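Local coordinates for EscN (Escherichia coli O127:H6, PDB 2OBL), which belongs to the type III secretion system ATPases, P-loop proteins whose nucleotide-binding domain is related to the alpha and beta subunits of ATP synthase, at residues 160-171 with 213-222; 189-200 with 230-238. The protein carries 1 engineered substitution. One frame throughout, in Å; residues are numbered along the deposited sequence.

Contact 1: residues 160-171 with 213-222. With IMD (imidazole), chain D.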
# COMPACT_ATOMS: atom_id res chain seq x y z
N LYS A 160 12.20 -0.05 -15.40
CA LYS A 160 12.08 -0.72 -14.11
C LYS A 160 10.62 -0.89 -13.72
O LYS A 160 9.79 -0.03 -14.00
CB LYS A 160 12.79 0.08 -13.01
CG LYS A 160 14.26 0.39 -13.31
CD LYS A 160 15.10 -0.87 -13.39
CE LYS A 160 16.58 -0.54 -13.59
NZ LYS A 160 17.38 -1.78 -13.77
N ASN A 161 10.30 -2.02 -13.09
CA ASN A 161 9.01 -2.15 -12.45
C ASN A 161 9.12 -1.54 -11.07
O ASN A 161 9.78 -2.09 -10.19
CB ASN A 161 8.55 -3.60 -12.40
CG ASN A 161 7.90 -4.03 -13.70
OD1 ASN A 161 7.44 -3.20 -14.50
ND2 ASN A 161 7.84 -5.34 -13.92
N VAL A 162 8.48 -0.38 -10.92
CA VAL A 162 8.62 0.44 -9.72
C VAL A 162 7.45 0.24 -8.76
O VAL A 162 6.30 0.14 -9.18
CB VAL A 162 8.72 1.92 -10.10
CG1 VAL A 162 8.89 2.79 -8.86
CG2 VAL A 162 9.87 2.15 -11.10
N LEU A 163 7.75 0.16 -7.48
CA LEU A 163 6.71 0.24 -6.44
C LEU A 163 6.81 1.61 -5.78
O LEU A 163 7.83 1.93 -5.17
CB LEU A 163 6.88 -0.86 -5.39
CG LEU A 163 5.98 -0.73 -4.15
CD1 LEU A 163 4.51 -0.72 -4.55
CD2 LEU A 163 6.26 -1.83 -3.11
N LEU A 164 5.77 2.42 -5.94
CA LEU A 164 5.67 3.70 -5.25
C LEU A 164 4.84 3.47 -3.99
O LEU A 164 3.71 3.00 -4.07
CB LEU A 164 4.98 4.73 -6.14
CG LEU A 164 4.63 6.08 -5.49
CD1 LEU A 164 5.91 6.83 -5.04
CD2 LEU A 164 3.84 6.92 -6.50
N MET A 165 5.40 3.80 -2.83
CA MET A 165 4.69 3.55 -1.59
C MET A 165 4.63 4.84 -0.78
O MET A 165 5.67 5.36 -0.35
CB MET A 165 5.35 2.42 -0.79
CG MET A 165 4.71 2.21 0.59
SD MET A 165 5.42 0.88 1.61
CE MET A 165 4.91 -0.59 0.73
N MET A 166 3.43 5.37 -0.61
CA MET A 166 3.26 6.67 0.02
C MET A 166 2.56 6.51 1.36
O MET A 166 1.39 6.15 1.41
CB MET A 166 2.46 7.59 -0.89
CG MET A 166 2.24 8.95 -0.23
SD MET A 166 1.31 10.11 -1.24
CE MET A 166 2.13 9.91 -2.80
N ASP A 167 3.29 6.78 2.43
CA ASP A 167 2.76 6.67 3.79
C ASP A 167 2.90 8.08 4.38
O ASP A 167 3.97 8.40 4.91
CB ASP A 167 3.60 5.64 4.58
CG ASP A 167 3.02 5.30 5.96
OD1 ASP A 167 1.79 5.35 6.15
OD2 ASP A 167 3.81 4.97 6.87
N SER A 168 1.87 8.92 4.30
CA SER A 168 0.51 8.54 3.91
C SER A 168 -0.12 9.60 3.02
O SER A 168 0.28 10.76 3.06
CB SER A 168 -0.36 8.45 5.17
OG SER A 168 -0.37 9.71 5.86
N VAL A 169 -1.13 9.22 2.24
CA VAL A 169 -1.86 10.22 1.49
C VAL A 169 -2.60 11.13 2.46
O VAL A 169 -2.81 12.30 2.18
CB VAL A 169 -2.77 9.59 0.40
CG1 VAL A 169 -3.93 8.82 1.02
CG2 VAL A 169 -3.27 10.67 -0.56
N THR A 170 -2.97 10.58 3.63
CA THR A 170 -3.64 11.39 4.66
C THR A 170 -2.81 12.59 5.09
O THR A 170 -3.31 13.72 5.16
CB THR A 170 -3.94 10.51 5.89
OG1 THR A 170 -4.83 9.46 5.50
CG2 THR A 170 -4.58 11.36 7.01
N ARG A 171 -1.53 12.37 5.40
CA ARG A 171 -0.69 13.47 5.88
C ARG A 171 -0.21 14.35 4.75
O ARG A 171 0.02 15.56 4.95
CB ARG A 171 0.46 12.96 6.75
CG ARG A 171 -0.05 12.36 8.07
CD ARG A 171 1.06 12.22 9.10
NE ARG A 171 0.70 11.32 10.20
CZ ARG A 171 0.20 11.73 11.35
NH1 ARG A 171 0.01 13.03 11.56
NH2 ARG A 171 -0.08 10.85 12.31
N GLY A 213 8.67 -0.83 -18.24
CA GLY A 213 8.53 -0.49 -16.83
C GLY A 213 7.08 -0.28 -16.42
O GLY A 213 6.16 -0.42 -17.23
N SER A 214 6.89 0.06 -15.16
CA SER A 214 5.57 0.33 -14.63
C SER A 214 5.72 0.99 -13.28
O SER A 214 6.80 0.96 -12.69
CB SER A 214 4.81 -0.98 -14.44
OG SER A 214 5.52 -1.82 -13.55
N ILE A 215 4.62 1.58 -12.81
CA ILE A 215 4.53 2.06 -11.44
C ILE A 215 3.27 1.47 -10.85
O ILE A 215 2.15 1.73 -11.33
CB ILE A 215 4.44 3.61 -11.35
CG1 ILE A 215 5.67 4.28 -11.98
CG2 ILE A 215 4.24 4.05 -9.91
CD1 ILE A 215 5.57 5.78 -11.97
N THR A 216 3.46 0.66 -9.83
CA THR A 216 2.37 0.15 -9.02
C THR A 216 2.48 0.94 -7.75
O THR A 216 3.59 1.10 -7.20
CB THR A 216 2.56 -1.35 -8.73
OG1 THR A 216 2.72 -2.05 -9.96
CG2 THR A 216 1.36 -1.91 -7.96
N ALA A 217 1.36 1.46 -7.27
CA ALA A 217 1.43 2.40 -6.17
C ALA A 217 0.56 1.96 -5.02
O ALA A 217 -0.55 1.48 -5.22
CB ALA A 217 1.04 3.79 -6.65
N ILE A 218 1.09 2.12 -3.81
CA ILE A 218 0.33 1.86 -2.59
C ILE A 218 0.27 3.15 -1.81
O ILE A 218 1.31 3.73 -1.49
CB ILE A 218 1.04 0.79 -1.76
CG1 ILE A 218 0.94 -0.57 -2.44
CG2 ILE A 218 0.46 0.73 -0.35
CD1 ILE A 218 1.83 -1.63 -1.75
N TYR A 219 -0.95 3.57 -1.49
CA TYR A 219 -1.20 4.81 -0.73
C TYR A 219 -1.84 4.46 0.60
O TYR A 219 -2.87 3.78 0.63
CB TYR A 219 -2.15 5.72 -1.52
CG TYR A 219 -1.66 6.05 -2.91
CD1 TYR A 219 -0.80 7.13 -3.12
CD2 TYR A 219 -2.03 5.27 -4.01
CE1 TYR A 219 -0.33 7.44 -4.38
CE2 TYR A 219 -1.56 5.56 -5.29
CZ TYR A 219 -0.71 6.65 -5.47
OH TYR A 219 -0.25 6.94 -6.71
N THR A 220 -1.27 4.92 1.70
CA THR A 220 -1.93 4.64 2.99
C THR A 220 -2.87 5.77 3.40
O THR A 220 -2.61 6.94 3.14
CB THR A 220 -0.96 4.34 4.14
OG1 THR A 220 -0.25 5.52 4.49
CG2 THR A 220 0.02 3.23 3.74
N VAL A 221 -3.95 5.37 4.06
CA VAL A 221 -4.95 6.26 4.59
C VAL A 221 -5.02 5.97 6.09
O VAL A 221 -5.25 4.83 6.51
CB VAL A 221 -6.33 6.01 3.94
CG1 VAL A 221 -7.41 6.90 4.62
CG2 VAL A 221 -6.26 6.26 2.42
N LEU A 222 -4.81 7.00 6.89
CA LEU A 222 -4.65 6.83 8.34
C LEU A 222 -5.99 7.11 8.95
O LEU A 222 -6.56 8.20 8.74
CB LEU A 222 -3.61 7.79 8.89
CG LEU A 222 -2.23 7.68 8.25
CD1 LEU A 222 -1.21 8.46 9.09
CD2 LEU A 222 -1.80 6.22 8.04
N1 IMD D . 6.77 8.43 8.25
C2 IMD D . 5.79 7.97 7.45
N3 IMD D . 5.63 6.65 7.70
C4 IMD D . 6.52 6.28 8.66
C5 IMD D . 7.25 7.41 9.00
O HOH W 1 5.31 -2.05 -10.71

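Contact 2: residues 189-200 with 230-238. With CA (calcium ion), chain B.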
# COMPACT_ATOMS: atom_id res chain seq x y z
N ARG A 189 -14.83 21.23 2.14
CA ARG A 189 -15.32 20.01 2.78
C ARG A 189 -14.33 19.59 3.85
O ARG A 189 -13.17 19.36 3.54
CB ARG A 189 -15.41 18.86 1.78
CG ARG A 189 -16.73 18.69 1.10
CD ARG A 189 -16.92 17.22 0.68
NE ARG A 189 -15.85 16.75 -0.21
CZ ARG A 189 -15.73 17.10 -1.48
NH1 ARG A 189 -16.60 17.95 -2.02
NH2 ARG A 189 -14.74 16.62 -2.22
N GLY A 190 -14.80 19.48 5.09
CA GLY A 190 -14.00 18.88 6.17
C GLY A 190 -12.73 19.65 6.50
O GLY A 190 -11.77 19.08 7.02
N GLY A 191 -12.70 20.94 6.17
CA GLY A 191 -11.51 21.74 6.40
C GLY A 191 -10.55 21.82 5.22
O GLY A 191 -9.56 22.58 5.26
N PHE A 192 -10.84 21.06 4.16
CA PHE A 192 -9.98 20.99 2.97
C PHE A 192 -10.41 21.94 1.86
O PHE A 192 -11.59 22.00 1.53
CB PHE A 192 -9.92 19.56 2.42
CG PHE A 192 -9.25 18.59 3.35
CD1 PHE A 192 -7.87 18.44 3.33
CD2 PHE A 192 -9.99 17.85 4.26
CE1 PHE A 192 -7.22 17.58 4.20
CE2 PHE A 192 -9.37 16.98 5.15
CZ PHE A 192 -7.98 16.84 5.13
N PRO A 193 -9.44 22.65 1.27
CA PRO A 193 -9.79 23.47 0.10
C PRO A 193 -9.85 22.66 -1.20
O PRO A 193 -9.32 21.53 -1.28
CB PRO A 193 -8.66 24.50 0.05
CG PRO A 193 -7.45 23.75 0.63
CD PRO A 193 -8.02 22.78 1.64
N PRO A 194 -10.50 23.23 -2.22
CA PRO A 194 -10.62 22.60 -3.52
C PRO A 194 -9.31 22.02 -4.09
O PRO A 194 -9.35 20.93 -4.67
CB PRO A 194 -11.16 23.73 -4.41
CG PRO A 194 -11.98 24.55 -3.46
CD PRO A 194 -11.20 24.54 -2.17
N SER A 195 -8.19 22.71 -3.89
CA SER A 195 -6.90 22.28 -4.45
C SER A 195 -6.48 20.86 -4.03
O SER A 195 -5.89 20.12 -4.81
CB SER A 195 -5.77 23.25 -4.10
OG SER A 195 -5.62 23.42 -2.70
N VAL A 196 -6.76 20.49 -2.79
CA VAL A 196 -6.34 19.18 -2.31
C VAL A 196 -7.13 18.10 -3.05
O VAL A 196 -6.57 17.12 -3.52
CB VAL A 196 -6.53 19.04 -0.78
CG1 VAL A 196 -6.03 17.67 -0.33
CG2 VAL A 196 -5.77 20.14 -0.05
N PHE A 197 -8.44 18.30 -3.16
CA PHE A 197 -9.27 17.32 -3.86
C PHE A 197 -8.84 17.13 -5.31
O PHE A 197 -8.69 16.00 -5.77
CB PHE A 197 -10.74 17.68 -3.76
CG PHE A 197 -11.26 17.60 -2.36
CD1 PHE A 197 -11.43 16.37 -1.75
CD2 PHE A 197 -11.52 18.76 -1.65
CE1 PHE A 197 -11.90 16.29 -0.44
CE2 PHE A 197 -12.00 18.69 -0.35
CZ PHE A 197 -12.18 17.45 0.26
N SER A 198 -8.60 18.22 -6.02
CA SER A 198 -8.21 18.09 -7.41
C SER A 198 -6.81 17.48 -7.57
O SER A 198 -6.50 16.89 -8.60
CB SER A 198 -8.35 19.43 -8.15
OG SER A 198 -7.41 20.37 -7.69
N SER A 199 -5.98 17.55 -6.53
CA SER A 199 -4.62 17.00 -6.62
C SER A 199 -4.62 15.47 -6.56
O SER A 199 -3.71 14.82 -7.08
CB SER A 199 -3.70 17.56 -5.52
OG SER A 199 -3.92 16.87 -4.28
N LEU A 200 -5.63 14.90 -5.91
CA LEU A 200 -5.65 13.45 -5.68
C LEU A 200 -5.65 12.63 -6.97
O LEU A 200 -4.80 11.77 -7.15
CB LEU A 200 -6.81 13.03 -4.76
CG LEU A 200 -6.77 13.57 -3.33
CD1 LEU A 200 -8.05 13.16 -2.59
CD2 LEU A 200 -5.53 13.05 -2.61
N ASP A 230 -13.62 11.70 7.06
CA ASP A 230 -12.38 12.00 6.33
C ASP A 230 -12.69 12.02 4.83
O ASP A 230 -12.70 10.98 4.18
CB ASP A 230 -11.27 10.99 6.66
CG ASP A 230 -10.11 11.04 5.67
OD1 ASP A 230 -9.98 12.06 4.97
OD2 ASP A 230 -9.37 10.04 5.57
N PRO A 231 -12.92 13.22 4.29
CA PRO A 231 -13.33 13.31 2.90
C PRO A 231 -12.20 12.98 1.91
O PRO A 231 -12.49 12.64 0.77
CB PRO A 231 -13.75 14.78 2.76
CG PRO A 231 -12.93 15.49 3.76
CD PRO A 231 -12.85 14.54 4.94
N ILE A 232 -10.95 13.08 2.36
CA ILE A 232 -9.80 12.72 1.51
C ILE A 232 -9.82 11.21 1.29
O ILE A 232 -9.74 10.74 0.15
CB ILE A 232 -8.47 13.16 2.16
CG1 ILE A 232 -8.40 14.69 2.26
CG2 ILE A 232 -7.26 12.60 1.38
CD1 ILE A 232 -8.55 15.41 0.91
N GLY A 233 -9.94 10.45 2.37
CA GLY A 233 -10.00 8.98 2.29
C GLY A 233 -11.16 8.55 1.40
O GLY A 233 -11.03 7.60 0.63
N ASP A 234 -12.27 9.28 1.50
CA ASP A 234 -13.47 8.94 0.73
C ASP A 234 -13.20 9.11 -0.76
O ASP A 234 -13.56 8.26 -1.57
CB ASP A 234 -14.69 9.79 1.12
CG ASP A 234 -15.20 9.50 2.52
OD1 ASP A 234 -14.68 8.59 3.19
OD2 ASP A 234 -16.12 10.20 2.97
N GLU A 235 -12.57 10.21 -1.13
CA GLU A 235 -12.26 10.46 -2.53
C GLU A 235 -11.29 9.40 -3.05
O GLU A 235 -11.43 8.93 -4.16
CB GLU A 235 -11.70 11.88 -2.76
CG GLU A 235 -12.70 13.00 -2.42
CD GLU A 235 -14.03 12.89 -3.16
OE1 GLU A 235 -14.05 12.36 -4.29
OE2 GLU A 235 -15.06 13.38 -2.62
N VAL A 236 -10.32 9.02 -2.21
CA VAL A 236 -9.35 7.99 -2.57
C VAL A 236 -10.06 6.65 -2.81
O VAL A 236 -9.80 5.97 -3.81
CB VAL A 236 -8.25 7.89 -1.49
CG1 VAL A 236 -7.39 6.66 -1.68
CG2 VAL A 236 -7.38 9.18 -1.52
N ARG A 237 -10.98 6.29 -1.91
CA ARG A 237 -11.77 5.06 -2.10
C ARG A 237 -12.36 4.96 -3.49
O ARG A 237 -12.40 3.88 -4.10
CB ARG A 237 -12.90 4.96 -1.07
CG ARG A 237 -12.43 4.60 0.31
CD ARG A 237 -13.66 4.35 1.18
NE ARG A 237 -13.31 3.96 2.54
CZ ARG A 237 -13.31 2.70 2.98
NH1 ARG A 237 -13.58 1.69 2.15
NH2 ARG A 237 -13.00 2.45 4.25
N SER A 238 -12.88 6.08 -3.97
CA SER A 238 -13.57 6.12 -5.24
C SER A 238 -12.63 6.07 -6.46
O SER A 238 -13.09 5.84 -7.58
CB SER A 238 -14.49 7.35 -5.30
OG SER A 238 -15.61 7.17 -4.43
CA CA B . -16.33 8.85 5.01
O HOH W 2 -14.09 9.06 6.02

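Contact 1: residues 160-171 with 213-222
Ser214 N on Lys160 O begins an alternating run of backbone hydrogen bonds that ends with Thr220 N on Met166 O and pairs strands 161-167 and 214-222 in parallel, their axes at 16°. Ser214 OG donates to Asn161 OD1 at 2.5 Å, from above the amide plane, and a water joins the same hydroxyl to Val162 O and Thr216 OG1, the latter also hydrogen-bonded with Gly71 N. Thr220 OG1 donates to Asp167 OD1 at 2.6 Å, meeting that oxygen's anti lone pair, away from OD2, which takes an imidazole N-H, N3 lying 2.6 Å away, and pairs with Lys84 of the probable P-loop. Past the cis peptide before Ser168 a helix begins, where Thr170 OG1 receives Leu222 N at 2.8 Å. The bend of Met166 at chi3 (-47°) brings its CE to the edge of the Tyr219 ring, 3.8 Å from CE1; SD also lies at that edge, 5.4 Å from the ring centroid, a Met-aromatic contact. On the other face Ile218 CD1 meets Leu163 CD1 and Met165 CE. Strands 99-105 and 73-78 flank 161-167 and 214-222 respectively, and helix 84-94 packs on Met165, within the parallel part of the P-loop domain's central sheet.

Contact 2: residues 189-200 with 230-238
Ile232 lies over the Phe192 ring, its CG1 3.6 Å from the centroid and 12° off the ring normal, a CH-pi contact with the two side chains nearly perpendicular. With both chi1 and chi2 near -60°, the isoleucine chain folds so that CD1 stays over the CG-CD1 side of that ring and also meets Val196 CG1 at 3.6 Å and Phe197 CE1 at 3.7 Å. Beside it, Pro231 CG approaches Phe192 CD2 obliquely, while its CB faces the CZ end of Phe197. Arg189 NH2 stands over the centre of one face of the Phe197 ring, 3.3 Å above the plane, and Pro231 O is at the edge. The Glu235 side chain crosses that of Phe197 at about a right angle, its carboxylate nearly perpendicular to the ring, with CG 3.7 Å from Phe197 CD1. Farther along the helices, whose segment axes are inclined at 25°, Leu200 CD1 touches Glu235 CB and Val236 CG2. Asp230 caps helix 231-239, OD1 accepting Gly233 N at 3.1 Å, and Asp234 holds the calcium ion through both carboxylate oxygens, with Asn229 as the other protein ligand and a water that also accepts from Asp230 N. The salt bridge between Arg189 NH2 and Glu235 OE2, 3.3 Å long, has its oxygen well out of the guanidinium plane and probably acts by charge alone; with no hydrogen bond joining the segments, the contact rests mainly on apolar packing around Ile232.

In the fold
From the N terminus the chain passes first through 160-171, whose last residues begin helix 169-182, then through 189-200, which leads into helix 194-204. It returns to the sheet as strand 214-222, closing contact 1 around the two helices, and continues into helix 231-239, closing contact 2. The segments alternate, so the two closures cross rather than nest. Their centres are about 17 Å apart, yet they touch: Val169 packs on Leu200, and Val221 on Gly233 and Val236. Helix 169-182 also reaches Val196 and Ile232 through Ala173, and Phe192 through Arg177. Contact 1 thus joins two strands of the central sheet, and contact 2 joins helices beyond their C-terminal ends, within one nucleotide-binding domain.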